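Local structure of Cwp19 (Clostridioides difficile, 5OQ3) at residues A48-E53 with E90-T95; G101-P106 with Q180-D185; F189-Y194 with V288-W293; D274-I279 with A310-G315. The protein probably cleaves peptidoglycan as a surface-associated cell-wall hydrolase, this chain being its TIM-barrel glycoside hydrolase domain. All blocks are in the same frame, centred on the assembly; numbering follows the deposited sequence. Where two conformers were deposited one is given.

Interaction 1. Residues A48-E53 with E90-T95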
loop_
_atom_site.group_PDB
_atom_site.type_symbol
_atom_site.label_atom_id
_atom_site.label_comp_id
_atom_site.label_asym_id
_atom_site.label_seq_id
_atom_site.Cartn_x
_atom_site.Cartn_y
_atom_site.Cartn_z
ATOM N N ALA A 48 -0.467 22.426 -14.939
ATOM C CA ALA A 48 0.896 22.947 -14.791
ATOM C C ALA A 48 1.332 22.940 -13.315
ATOM O O ALA A 48 2.464 22.591 -12.993
ATOM C CB ALA A 48 1.023 24.351 -15.363
ATOM N N LYS A 49 0.424 23.333 -12.422
ATOM C CA LYS A 49 0.774 23.401 -11.025
ATOM C C LYS A 49 0.937 21.984 -10.430
ATOM O O LYS A 49 1.797 21.743 -9.593
ATOM C CB LYS A 49 -0.284 24.141 -10.253
ATOM C CG LYS A 49 0.131 24.369 -8.819
ATOM C CD LYS A 49 -0.380 25.685 -8.258
ATOM C CE LYS A 49 0.280 25.990 -6.924
ATOM N NZ LYS A 49 1.767 26.146 -7.018
ATOM N N GLN A 50 0.121 21.038 -10.899
ATOM C CA GLN A 50 0.237 19.671 -10.429
ATOM C C GLN A 50 1.594 19.101 -10.845
ATOM O O GLN A 50 2.265 18.467 -10.061
ATOM C CB GLN A 50 -0.898 18.788 -10.964
ATOM C CG GLN A 50 -2.261 19.168 -10.383
ATOM C CD GLN A 50 -3.434 18.372 -10.920
ATOM O OE1 GLN A 50 -3.396 17.840 -12.038
ATOM N NE2 GLN A 50 -4.528 18.356 -10.157
ATOM N N LYS A 51 1.996 19.363 -12.079
ATOM C CA LYS A 51 3.299 18.909 -12.566
ATOM C C LYS A 51 4.422 19.516 -11.715
ATOM O O LYS A 51 5.365 18.794 -11.313
ATOM C CB LYS A 51 3.487 19.265 -14.047
ATOM C CG LYS A 51 2.678 18.405 -15.021
ATOM C CD LYS A 51 2.893 18.864 -16.457
ATOM C CE LYS A 51 2.172 17.955 -17.414
ATOM N NZ LYS A 51 2.274 18.462 -18.785
ATOM N N LYS A 52 4.370 20.828 -11.472
ATOM C CA LYS A 52 5.436 21.464 -10.684
ATOM C C LYS A 52 5.449 20.968 -9.219
ATOM O O LYS A 52 6.517 20.769 -8.633
ATOM C CB LYS A 52 5.301 22.985 -10.760
ATOM C CG LYS A 52 6.272 23.734 -9.873
ATOM C CD LYS A 52 7.726 23.666 -10.323
ATOM C CE LYS A 52 8.480 24.937 -9.936
ATOM N NZ LYS A 52 8.114 25.528 -8.598
ATOM N N GLU A 53 4.269 20.796 -8.615
ATOM C CA GLU A 53 4.189 20.235 -7.272
ATOM C C GLU A 53 4.886 18.851 -7.183
ATOM O O GLU A 53 5.620 18.580 -6.253
ATOM C CB GLU A 53 2.733 20.132 -6.809
ATOM C CG GLU A 53 2.145 21.446 -6.377
ATOM C CD GLU A 53 0.632 21.495 -6.341
ATOM O OE1 GLU A 53 -0.046 20.495 -6.652
ATOM O OE2 GLU A 53 0.126 22.592 -5.980
ATOM N N GLU A 90 -11.166 11.328 -8.668
ATOM C CA GLU A 90 -11.672 12.612 -8.230
ATOM C C GLU A 90 -10.594 13.486 -7.616
ATOM O O GLU A 90 -10.801 14.699 -7.493
ATOM C CB GLU A 90 -12.767 12.415 -7.201
ATOM C CG GLU A 90 -12.280 11.983 -5.834
ATOM C CD GLU A 90 -13.341 11.281 -5.025
ATOM O OE1 GLU A 90 -13.886 11.916 -4.101
ATOM O OE2 GLU A 90 -13.659 10.116 -5.344
ATOM N N TYR A 91 -9.449 12.916 -7.232
ATOM C CA TYR A 91 -8.459 13.758 -6.529
ATOM C C TYR A 91 -7.666 14.654 -7.477
ATOM O O TYR A 91 -6.975 15.533 -7.023
ATOM C CB TYR A 91 -7.553 12.919 -5.613
ATOM C CG TYR A 91 -8.405 12.124 -4.620
ATOM C CD1 TYR A 91 -9.170 12.782 -3.648
ATOM C CD2 TYR A 91 -8.539 10.742 -4.719
ATOM C CE1 TYR A 91 -10.002 12.085 -2.813
ATOM C CE2 TYR A 91 -9.353 10.022 -3.845
ATOM C CZ TYR A 91 -10.095 10.694 -2.896
ATOM O OH TYR A 91 -10.928 9.982 -2.035
ATOM N N LEU A 92 -7.799 14.462 -8.789
ATOM C CA LEU A 92 -7.183 15.362 -9.765
ATOM C C LEU A 92 -7.990 16.630 -10.009
ATOM O O LEU A 92 -7.418 17.710 -10.164
ATOM C CB LEU A 92 -6.974 14.625 -11.104
ATOM C CG LEU A 92 -5.868 13.548 -11.011
ATOM C CD1 LEU A 92 -5.999 12.503 -12.109
ATOM C CD2 LEU A 92 -4.466 14.188 -11.060
ATOM N N THR A 93 -9.305 16.477 -10.108
ATOM C CA THR A 93 -10.217 17.588 -10.484
ATOM C C THR A 93 -11.308 18.014 -9.457
ATOM O O THR A 93 -11.842 19.067 -9.529
ATOM C CB THR A 93 -10.974 17.226 -11.770
ATOM O OG1 THR A 93 -11.790 16.073 -11.501
ATOM C CG2 THR A 93 -9.974 16.933 -12.882
ATOM N N GLY A 94 -11.563 17.055 -8.533
ATOM C CA GLY A 94 -12.689 17.226 -7.581
ATOM C C GLY A 94 -13.892 16.382 -7.970
ATOM O O GLY A 94 -14.829 16.294 -7.200
ATOM N N THR A 95 -13.897 15.804 -9.174
ATOM C CA THR A 95 -15.040 15.035 -9.701
ATOM C C THR A 95 -14.627 13.664 -10.250
ATOM O O THR A 95 -13.809 13.604 -11.183
ATOM C CB THR A 95 -15.735 15.848 -10.832
ATOM O OG1 THR A 95 -16.113 17.125 -10.317
ATOM C CG2 THR A 95 -16.962 15.127 -11.376
#
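The first outer helix of the TIM barrel (47-63) meets the short helical turn 90-93, in the excursion after the second barrel strand, through Gln50 and Leu92. Gln50 NE2 donates to Leu92 O over 3.0 Å. The carbonyl oxygen is approached in its own plane, on a lone pair, and also lies close to the Gln50 amide plane, although the bond is bent (N-H...O 144°). With CG beside the backbone N (chi1 -68°) and the chain extended beyond it, Gln50 spans the gap between backbones. Glutamine suits this buried place because its amide both gives and accepts: NE2 also binds Thr43 O, and OE1 binds the Tyr102 hydroxyl. The Leu92 side chain crosses that of Gln50 at about a right angle, with CD2 3.9 Å from Gln50 OE1. Gly94, with phi 103°, lets the chain leave the helical turn. Leu92 also packs on Pro104, so the turn touches helix 47-63 on one hand and the start of helix 104-114 on the other.

Interaction 2. Residues G101-P106 with Q180-D185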
loop_
_atom_site.group_PDB
_atom_site.type_symbol
_atom_site.label_atom_id
_atom_site.label_comp_id
_atom_site.label_asym_id
_atom_site.label_seq_id
_atom_site.Cartn_x
_atom_site.Cartn_y
_atom_site.Cartn_z
ATOM N N GLY A 101 -7.619 16.438 -18.573
ATOM C CA GLY A 101 -7.040 17.117 -19.732
ATOM C C GLY A 101 -5.625 16.672 -20.049
ATOM O O GLY A 101 -5.064 17.093 -21.049
ATOM N N TYR A 102 -5.074 15.769 -19.230
ATOM C CA TYR A 102 -3.791 15.143 -19.505
ATOM C C TYR A 102 -3.758 13.853 -18.722
ATOM O O TYR A 102 -4.533 13.662 -17.794
ATOM C CB TYR A 102 -2.641 16.056 -19.057
ATOM C CG TYR A 102 -2.359 16.168 -17.595
ATOM C CD1 TYR A 102 -3.271 16.748 -16.736
ATOM C CD2 TYR A 102 -1.140 15.721 -17.064
ATOM C CE1 TYR A 102 -3.010 16.846 -15.369
ATOM C CE2 TYR A 102 -0.851 15.866 -15.711
ATOM C CZ TYR A 102 -1.794 16.393 -14.862
ATOM O OH TYR A 102 -1.504 16.481 -13.505
ATOM N N ASP A 103 -2.843 12.967 -19.079
ATOM C CA ASP A 103 -2.638 11.722 -18.340
ATOM C C ASP A 103 -1.450 11.971 -17.417
ATOM O O ASP A 103 -0.335 12.128 -17.891
ATOM C CB ASP A 103 -2.344 10.604 -19.322
ATOM C CG ASP A 103 -2.095 9.249 -18.626
ATOM O OD1 ASP A 103 -2.111 9.174 -17.392
ATOM O OD2 ASP A 103 -1.919 8.245 -19.333
ATOM N N PRO A 104 -1.659 12.013 -16.089
ATOM C CA PRO A 104 -0.516 12.302 -15.209
ATOM C C PRO A 104 0.539 11.211 -15.167
ATOM O O PRO A 104 1.712 11.515 -14.945
ATOM C CB PRO A 104 -1.129 12.451 -13.814
ATOM C CG PRO A 104 -2.595 12.483 -14.027
ATOM C CD PRO A 104 -2.906 11.892 -15.349
ATOM N N LEU A 105 0.157 9.957 -15.389
ATOM C CA LEU A 105 1.085 8.876 -15.073
ATOM C C LEU A 105 2.414 8.860 -15.863
ATOM O O LEU A 105 3.466 8.660 -15.247
ATOM C CB LEU A 105 0.382 7.500 -15.091
ATOM C CG LEU A 105 1.197 6.312 -14.639
ATOM C CD1 LEU A 105 1.762 6.535 -13.236
ATOM C CD2 LEU A 105 0.390 5.018 -14.669
ATOM N N PRO A 106 2.378 9.113 -17.198
ATOM C CA PRO A 106 3.655 9.196 -17.937
ATOM C C PRO A 106 4.600 10.221 -17.321
ATOM O O PRO A 106 5.818 9.994 -17.274
ATOM C CB PRO A 106 3.217 9.573 -19.351
ATOM C CG PRO A 106 1.867 8.994 -19.467
ATOM C CD PRO A 106 1.230 9.172 -18.132
ATOM N N GLN A 180 1.211 -3.185 -18.725
ATOM C CA GLN A 180 1.378 -3.210 -20.176
ATOM C C GLN A 180 1.752 -1.830 -20.716
ATOM O O GLN A 180 2.582 -1.690 -21.618
ATOM C CB GLN A 180 0.076 -3.664 -20.846
ATOM C CG GLN A 180 0.087 -3.727 -22.368
ATOM C CD GLN A 180 -1.266 -4.102 -22.939
ATOM O OE1 GLN A 180 -1.558 -5.306 -23.091
ATOM N NE2 GLN A 180 -2.098 -3.071 -23.310
ATOM N N ASN A 181 1.067 -0.791 -20.205
ATOM C CA ASN A 181 1.037 0.499 -20.880
ATOM C C ASN A 181 1.987 1.544 -20.309
ATOM O O ASN A 181 2.144 2.600 -20.928
ATOM C CB ASN A 181 -0.395 1.065 -20.897
ATOM C CG ASN A 181 -1.336 0.281 -21.770
ATOM O OD1 ASN A 181 -0.928 -0.619 -22.489
ATOM N ND2 ASN A 181 -2.632 0.599 -21.671
ATOM N N TYR A 182 2.635 1.276 -19.174
ATOM C CA TYR A 182 3.450 2.268 -18.502
ATOM C C TYR A 182 4.758 1.650 -18.016
ATOM O O TYR A 182 4.758 0.494 -17.585
ATOM C CB TYR A 182 2.703 2.899 -17.318
ATOM C CG TYR A 182 1.440 3.644 -17.749
ATOM C CD1 TYR A 182 1.504 4.950 -18.204
ATOM C CD2 TYR A 182 0.212 3.018 -17.735
ATOM C CE1 TYR A 182 0.357 5.608 -18.623
ATOM C CE2 TYR A 182 -0.949 3.651 -18.126
ATOM C CZ TYR A 182 -0.870 4.966 -18.600
ATOM O OH TYR A 182 -2.044 5.600 -18.985
ATOM N N ASP A 183 5.797 2.449 -17.950
ATOM C CA ASP A 183 7.148 1.963 -17.617
ATOM C C ASP A 183 7.387 1.934 -16.106
ATOM O O ASP A 183 8.367 2.507 -15.591
ATOM C CB ASP A 183 8.179 2.856 -18.324
ATOM C CG ASP A 183 9.588 2.396 -18.132
ATOM O OD1 ASP A 183 9.782 1.170 -18.027
ATOM O OD2 ASP A 183 10.488 3.272 -18.076
ATOM N N ILE A 184 6.494 1.263 -15.400
ATOM C CA ILE A 184 6.661 1.107 -13.990
ATOM C C ILE A 184 7.770 0.157 -13.619
ATOM O O ILE A 184 8.061 -0.790 -14.340
ATOM C CB ILE A 184 5.340 0.702 -13.300
ATOM C CG1 ILE A 184 4.828 -0.661 -13.798
ATOM C CG2 ILE A 184 4.245 1.774 -13.517
ATOM C CD1 ILE A 184 3.668 -1.194 -12.968
ATOM N N ASP A 185 8.327 0.313 -12.423
ATOM C CA ASP A 185 9.347 -0.624 -11.902
ATOM C C ASP A 185 8.786 -1.634 -10.899
ATOM O O ASP A 185 9.355 -2.707 -10.693
ATOM C CB ASP A 185 10.464 0.170 -11.222
ATOM C CG ASP A 185 11.046 1.181 -12.143
ATOM O OD1 ASP A 185 11.644 0.770 -13.161
ATOM O OD2 ASP A 185 10.892 2.400 -11.943
#
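Tyr182 puts its hydroxyl on Asp103 while Leu105 and Pro106 pack against its ring. Tyr182 OH donates over 2.7 Å to Asp103 OD2, which receives it on its syn lone pair, the side of the other carboxylate oxygen; OD2 lies at the ring edge, and carboxylate and ring planes stand almost perpendicular, 86° apart. Over one face sits Leu105 CD2, 3.6 Å from the centroid of the Tyr182 ring and 13° off its normal, a CH-pi contact. Pro106 adds an oblique touch, its CD 3.7 Å from Tyr182 CE1. Tyrosine fits because a single side chain supplies both a broad apolar surface and a polar end.

The aspartate is itself held by the helix it starts. Asp103 is the N-cap of helix 104-114: OD1, met from above the carboxylate plane, accepts from Leu105 N at 3.1 Å. With CG opposite the backbone N (chi1 179°), the carboxylate lies where OD1 can cap the helix and OD2 can meet the tyrosine. Proline at 104, in the first turn, has no N-H for the helix to leave unpaired.

Farther out, Tyr81 packs on Asp103, Leu105 and Tyr182, and Lys82 N makes weak hydrogen bonds to both Tyr182 OH and Asp103 OD2. Ile109 touches Tyr182 and Ile184. The contact thus joins helix 104-114 to the end of helix 165-181, beside strand 118-123 and just ahead of strand 186-189.

Interaction 3. Residues F189-Y194 with V288-W293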
loop_
_atom_site.group_PDB
_atom_site.type_symbol
_atom_site.label_atom_id
_atom_site.label_comp_id
_atom_site.label_asym_id
_atom_site.label_seq_id
_atom_site.Cartn_x
_atom_site.Cartn_y
_atom_site.Cartn_z
ATOM N N PHE A 189 0.698 -2.994 -3.231
ATOM C CA PHE A 189 -0.571 -2.869 -2.485
ATOM C C PHE A 189 -0.226 -2.482 -1.056
ATOM O O PHE A 189 0.753 -2.987 -0.504
ATOM C CB PHE A 189 -1.367 -4.206 -2.424
ATOM C CG PHE A 189 -1.918 -4.714 -3.746
ATOM C CD1 PHE A 189 -1.849 -4.017 -4.966
ATOM C CD2 PHE A 189 -2.579 -5.908 -3.742
ATOM C CE1 PHE A 189 -2.389 -4.543 -6.137
ATOM C CE2 PHE A 189 -3.149 -6.411 -4.894
ATOM C CZ PHE A 189 -3.051 -5.740 -6.075
ATOM N N ASP A 190 -1.058 -1.619 -0.466
ATOM C CA ASP A 190 -0.925 -1.306 0.946
ATOM C C ASP A 190 -1.782 -2.249 1.785
ATOM O O ASP A 190 -1.972 -3.424 1.411
ATOM C CB ASP A 190 -1.121 0.189 1.228
ATOM C CG ASP A 190 -2.505 0.700 0.914
ATOM O OD1 ASP A 190 -3.063 0.292 -0.134
ATOM O OD2 ASP A 190 -3.004 1.607 1.628
ATOM N N ASP A 191 -2.289 -1.814 2.930
ATOM C CA ASP A 191 -2.647 -2.731 3.999
ATOM C C ASP A 191 -4.136 -3.051 4.106
ATOM O O ASP A 191 -4.516 -3.750 5.048
ATOM C CB ASP A 191 -2.152 -2.162 5.345
ATOM C CG ASP A 191 -2.623 -0.719 5.614
ATOM O OD1 ASP A 191 -2.249 0.245 4.871
ATOM O OD2 ASP A 191 -3.386 -0.546 6.587
ATOM N N TYR A 192 -4.952 -2.621 3.138
ATOM C CA TYR A 192 -6.394 -2.792 3.225
ATOM C C TYR A 192 -6.835 -4.022 2.439
ATOM O O TYR A 192 -6.598 -4.133 1.231
ATOM C CB TYR A 192 -7.166 -1.552 2.787
ATOM C CG TYR A 192 -6.832 -0.318 3.574
ATOM C CD1 TYR A 192 -7.339 -0.134 4.856
ATOM C CD2 TYR A 192 -5.996 0.666 3.053
ATOM C CE1 TYR A 192 -7.032 0.995 5.586
ATOM C CE2 TYR A 192 -5.683 1.808 3.788
ATOM C CZ TYR A 192 -6.218 1.963 5.032
ATOM O OH TYR A 192 -5.898 3.083 5.750
ATOM N N PHE A 193 -7.495 -4.927 3.158
ATOM C CA PHE A 193 -7.994 -6.127 2.582
ATOM C C PHE A 193 -9.475 -6.242 2.953
ATOM O O PHE A 193 -10.236 -5.351 2.594
ATOM C CB PHE A 193 -7.096 -7.324 2.983
ATOM C CG PHE A 193 -5.721 -7.195 2.452
ATOM C CD1 PHE A 193 -5.466 -7.534 1.148
ATOM C CD2 PHE A 193 -4.727 -6.580 3.212
ATOM C CE1 PHE A 193 -4.231 -7.382 0.623
ATOM C CE2 PHE A 193 -3.486 -6.419 2.680
ATOM C CZ PHE A 193 -3.230 -6.817 1.386
ATOM N N TYR A 194 -9.890 -7.223 3.739
ATOM C CA TYR A 194 -11.258 -7.219 4.229
ATOM C C TYR A 194 -11.346 -6.113 5.269
ATOM O O TYR A 194 -10.380 -5.884 6.000
ATOM C CB TYR A 194 -11.623 -8.565 4.879
ATOM C CG TYR A 194 -11.985 -9.659 3.928
ATOM C CD1 TYR A 194 -11.012 -10.456 3.354
ATOM C CD2 TYR A 194 -13.329 -9.939 3.636
ATOM C CE1 TYR A 194 -11.351 -11.504 2.483
ATOM C CE2 TYR A 194 -13.682 -10.982 2.783
ATOM C CZ TYR A 194 -12.685 -11.726 2.183
ATOM O OH TYR A 194 -13.047 -12.729 1.330
ATOM N N VAL A 288 6.429 -5.037 3.263
ATOM C CA VAL A 288 6.706 -3.789 3.989
ATOM C C VAL A 288 5.818 -3.675 5.225
ATOM O O VAL A 288 4.850 -2.909 5.235
ATOM C CB VAL A 288 6.584 -2.537 3.091
ATOM C CG1 VAL A 288 7.150 -1.338 3.807
ATOM C CG2 VAL A 288 7.214 -2.753 1.738
ATOM N N PRO A 289 6.107 -4.436 6.301
ATOM C CA PRO A 289 5.281 -4.281 7.478
ATOM C C PRO A 289 5.331 -2.834 7.960
ATOM O O PRO A 289 6.399 -2.206 8.013
ATOM C CB PRO A 289 5.912 -5.253 8.489
ATOM C CG PRO A 289 7.306 -5.484 7.968
ATOM C CD PRO A 289 7.259 -5.326 6.498
ATOM N N GLN A 290 4.151 -2.323 8.366
ATOM C CA GLN A 290 4.042 -0.946 8.838
ATOM C C GLN A 290 4.315 -0.920 10.338
ATOM O O GLN A 290 3.445 -1.209 11.167
ATOM C CB GLN A 290 2.630 -0.435 8.500
ATOM C CG GLN A 290 2.447 -0.344 7.010
ATOM C CD GLN A 290 1.044 0.093 6.573
ATOM O OE1 GLN A 290 0.225 0.573 7.334
ATOM N NE2 GLN A 290 0.787 -0.058 5.296
ATOM N N LEU A 291 5.575 -0.611 10.672
ATOM C CA LEU A 291 6.008 -0.564 12.063
ATOM C C LEU A 291 5.972 0.849 12.561
ATOM O O LEU A 291 6.991 1.427 12.974
ATOM C CB LEU A 291 7.402 -1.200 12.205
ATOM C CG LEU A 291 7.545 -2.638 11.675
ATOM C CD1 LEU A 291 8.901 -3.200 12.134
ATOM C CD2 LEU A 291 6.412 -3.549 12.087
ATOM N N TYR A 292 4.757 1.371 12.656
ATOM C CA TYR A 292 4.566 2.773 12.979
ATOM C C TYR A 292 4.436 2.984 14.482
ATOM O O TYR A 292 3.476 3.607 14.962
ATOM C CB TYR A 292 3.334 3.314 12.230
ATOM C CG TYR A 292 3.299 3.169 10.724
ATOM C CD1 TYR A 292 4.452 3.018 9.960
ATOM C CD2 TYR A 292 2.097 3.287 10.050
ATOM C CE1 TYR A 292 4.390 2.974 8.579
ATOM C CE2 TYR A 292 2.034 3.213 8.668
ATOM C CZ TYR A 292 3.196 3.090 7.931
ATOM O OH TYR A 292 3.158 3.036 6.560
ATOM N N TRP A 293 5.446 2.520 15.215
ATOM C CA TRP A 293 5.465 2.639 16.642
ATOM C C TRP A 293 6.891 2.984 17.091
ATOM O O TRP A 293 7.861 2.649 16.421
ATOM C CB TRP A 293 5.088 1.308 17.280
ATOM C CG TRP A 293 3.677 0.861 16.963
ATOM C CD1 TRP A 293 2.502 1.412 17.435
ATOM C CD2 TRP A 293 3.288 -0.227 16.123
ATOM N NE1 TRP A 293 1.426 0.731 16.944
ATOM C CE2 TRP A 293 1.874 -0.287 16.144
ATOM C CE3 TRP A 293 3.992 -1.183 15.384
ATOM C CZ2 TRP A 293 1.163 -1.259 15.453
ATOM C CZ3 TRP A 293 3.281 -2.134 14.678
ATOM C CH2 TRP A 293 1.881 -2.155 14.702
#
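Asp191 and Gln290 face each other with their CA atoms 8.4 Å apart, on irregular backbone that follows strands 186-189 and 286-287, so side chains alone close the gap. Gln290 NE2 donates to Asp191 OD1 over 3.1 Å, with an N-H...O angle of 154°. The oxygen lies near the amide plane, whereas the nitrogen stands well above the carboxylate plane; the two flat groups are turned 72° against each other and the side chains cross at about a right angle. Gln290 is extended beyond CG (chi2 177°), which gives it the length to span the space between the loops, and Gln290 CB lies against one face of the Tyr292 ring, toward its rim. The short carboxylate of Asp191 suits its side of the gap by offering an acceptor to this longer amide.

In a TIM barrel the loops at the C-terminal ends of the strands surround the active-site cleft, and a contact between the loops of the fourth and sixth strands is consistent with a place in that cleft. A glutamine can serve two acceptors here, since NE2 also bonds Ser245 OG, on the loop after the intervening strand 241-244. Asp191 OD2 lies 4.0 Å above the Tyr192 ring plane, and that ring makes a cation-pi contact with Arg127.

Interaction 4. Residues D274-I279 with A310-G315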
loop_
_atom_site.group_PDB
_atom_site.type_symbol
_atom_site.label_atom_id
_atom_site.label_comp_id
_atom_site.label_asym_id
_atom_site.label_seq_id
_atom_site.Cartn_x
_atom_site.Cartn_y
_atom_site.Cartn_z
ATOM N N ASP A 274 -2.848 -12.699 5.731
ATOM C CA ASP A 274 -2.017 -13.769 6.270
ATOM C C ASP A 274 -0.607 -13.606 5.701
ATOM O O ASP A 274 -0.169 -14.350 4.820
ATOM C CB ASP A 274 -2.598 -15.132 5.972
ATOM C CG ASP A 274 -1.885 -16.250 6.706
ATOM O OD1 ASP A 274 -0.830 -16.002 7.357
ATOM O OD2 ASP A 274 -2.403 -17.388 6.615
ATOM N N THR A 275 0.101 -12.621 6.215
ATOM C CA THR A 275 1.396 -12.235 5.623
ATOM C C THR A 275 2.365 -13.401 5.651
ATOM O O THR A 275 3.138 -13.556 4.721
ATOM C CB THR A 275 1.968 -11.058 6.393
ATOM O OG1 THR A 275 0.924 -10.108 6.566
ATOM C CG2 THR A 275 3.149 -10.467 5.651
ATOM N N ARG A 276 2.327 -14.210 6.702
ATOM C CA ARG A 276 3.220 -15.372 6.737
ATOM C C ARG A 276 2.986 -16.283 5.561
ATOM O O ARG A 276 3.947 -16.793 4.987
ATOM C CB ARG A 276 3.076 -16.106 8.066
ATOM C CG ARG A 276 3.860 -17.402 8.067
ATOM C CD ARG A 276 3.823 -18.114 9.411
ATOM N NE ARG A 276 4.595 -17.374 10.387
ATOM C CZ ARG A 276 4.646 -17.668 11.679
ATOM N NH1 ARG A 276 3.962 -18.699 12.162
ATOM N NH2 ARG A 276 5.399 -16.966 12.498
ATOM N N ALA A 277 1.734 -16.567 5.226
ATOM C CA ALA A 277 1.457 -17.408 4.067
ATOM C C ALA A 277 1.995 -16.787 2.808
ATOM O O ALA A 277 2.490 -17.499 1.911
ATOM C CB ALA A 277 -0.079 -17.623 3.958
ATOM N N TRP A 278 1.863 -15.487 2.637
ATOM C CA TRP A 278 2.342 -14.829 1.444
ATOM C C TRP A 278 3.835 -15.062 1.296
ATOM O O TRP A 278 4.342 -15.289 0.196
ATOM C CB TRP A 278 2.084 -13.331 1.482
ATOM C CG TRP A 278 0.708 -12.892 1.774
ATOM C CD1 TRP A 278 -0.455 -13.601 1.692
ATOM C CD2 TRP A 278 0.350 -11.572 2.171
ATOM N NE1 TRP A 278 -1.507 -12.836 2.078
ATOM C CE2 TRP A 278 -1.043 -11.564 2.351
ATOM C CE3 TRP A 278 1.078 -10.381 2.393
ATOM C CZ2 TRP A 278 -1.718 -10.428 2.794
ATOM C CZ3 TRP A 278 0.412 -9.278 2.809
ATOM C CH2 TRP A 278 -0.970 -9.276 2.974
ATOM N N ILE A 279 4.551 -14.938 2.381
ATOM C CA ILE A 279 5.995 -15.116 2.397
ATOM C C ILE A 279 6.358 -16.558 2.125
ATOM O O ILE A 279 7.188 -16.845 1.242
ATOM C CB ILE A 279 6.596 -14.598 3.732
ATOM C CG1 ILE A 279 6.426 -13.089 3.858
ATOM C CG2 ILE A 279 8.062 -15.008 3.883
ATOM C CD1 ILE A 279 6.635 -12.558 5.240
ATOM N N ALA A 310 12.325 -9.834 10.550
ATOM C CA ALA A 310 13.549 -10.330 9.955
ATOM C C ALA A 310 13.588 -11.841 9.966
ATOM O O ALA A 310 13.952 -12.476 8.983
ATOM C CB ALA A 310 14.762 -9.753 10.672
ATOM N N ASN A 311 13.152 -12.435 11.055
ATOM C CA ASN A 311 13.084 -13.884 11.137
ATOM C C ASN A 311 12.061 -14.481 10.141
ATOM O O ASN A 311 12.310 -15.545 9.531
ATOM C CB ASN A 311 12.774 -14.329 12.578
ATOM C CG ASN A 311 12.787 -15.835 12.709
ATOM O OD1 ASN A 311 13.854 -16.461 12.611
ATOM N ND2 ASN A 311 11.606 -16.430 12.881
ATOM N N GLU A 312 10.929 -13.832 9.966
ATOM C CA GLU A 312 9.903 -14.314 9.005
ATOM C C GLU A 312 10.415 -14.508 7.596
ATOM O O GLU A 312 9.972 -15.438 6.931
ATOM C CB GLU A 312 8.708 -13.352 8.956
ATOM C CG GLU A 312 7.756 -13.390 10.115
ATOM C CD GLU A 312 7.111 -14.775 10.260
ATOM O OE1 GLU A 312 6.266 -15.204 9.417
ATOM O OE2 GLU A 312 7.484 -15.429 11.207
ATOM N N VAL A 313 11.305 -13.626 7.114
ATOM C CA VAL A 313 11.789 -13.754 5.746
ATOM C C VAL A 313 13.066 -14.565 5.595
ATOM O O VAL A 313 13.490 -14.854 4.463
ATOM C CB VAL A 313 11.940 -12.386 5.057
ATOM C CG1 VAL A 313 10.604 -11.626 5.075
ATOM C CG2 VAL A 313 13.035 -11.558 5.728
ATOM N N LYS A 314 13.655 -14.973 6.712
ATOM C CA LYS A 314 14.917 -15.666 6.682
ATOM C C LYS A 314 14.736 -16.942 5.882
ATOM O O LYS A 314 13.759 -17.649 6.022
ATOM C CB LYS A 314 15.383 -15.943 8.138
ATOM C CG LYS A 314 16.814 -16.396 8.253
ATOM C CD LYS A 314 17.231 -16.520 9.717
ATOM C CE LYS A 314 18.424 -17.457 9.852
ATOM N NZ LYS A 314 18.939 -17.506 11.251
ATOM N N GLY A 315 15.679 -17.199 4.987
ATOM C CA GLY A 315 15.637 -18.364 4.137
ATOM C C GLY A 315 14.688 -18.294 2.965
ATOM O O GLY A 315 14.504 -19.268 2.283
#
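Arg276 grips Glu312 side-on with two nitrogens, one to each carboxylate oxygen, and this salt bridge is the tight part of the contact. The NE bond is nearly straight, Arg276 NE to Glu312 OE1 2.9 Å at 175°, and lies in the guanidinium plane. In the second, also 2.9 Å, Arg276 NH2 approaches Glu312 OE2 from above the carboxylate plane, more bent and tilted, in keeping with the 25° between the two planes. Glu312 bends at chi2 (-61°), while Arg276 runs straight before folding at chi3, bringing the carboxylate to the edge of the guanidinium. The glutamate is buried, and the arginine would offset a negative charge placed in the last turn of its helix, where the helix dipole would probably favour it. Arg276 NH1 has a further partner in Thr258 OG1, and Trp250 and Trp308 pack on the arginine.

Beside the ion pair, one helical turn on at Ile279, the fit is looser. Ile279 CG2 lies 3.6 Å from Glu312 O, but its CD1 meets Val313 CG1 at 4.1 Å. Both side chains are nevertheless buried, and branched aliphatics suit so dry a place. The exposed side begins where the chain runs on into Lys314 and Gly315, the latter with positive phi. Helices 275-280 and 302-313 flank strand 286-287 in the sequence, and such packing of successive outer helices is the standard outer layer of a TIM barrel.

The four contacts fall into two pairs within one eight-stranded barrel. Interactions 1 and 2, centres 15 Å apart, come first along the chain and touch through Gln50 OE1 and Tyr102 OH (2.8 Å); they share the region around the start of helix 104-114. The 180-185 segment then leads into strand 186-189, whose end belongs to interaction 3. Interactions 3 and 4 lie 14 Å apart, their segments alternate in sequence, and Phe193 CZ packs on Trp278 CH2 at 3.7 Å. Interaction 3 lies nearest the centre of the chain, about 7 Å from it, and ties loops that probably border the active-site cleft, while 1, 2 and 4 join parts of the outer shell, 1 and 4 on opposite sides, 38 Å between centres.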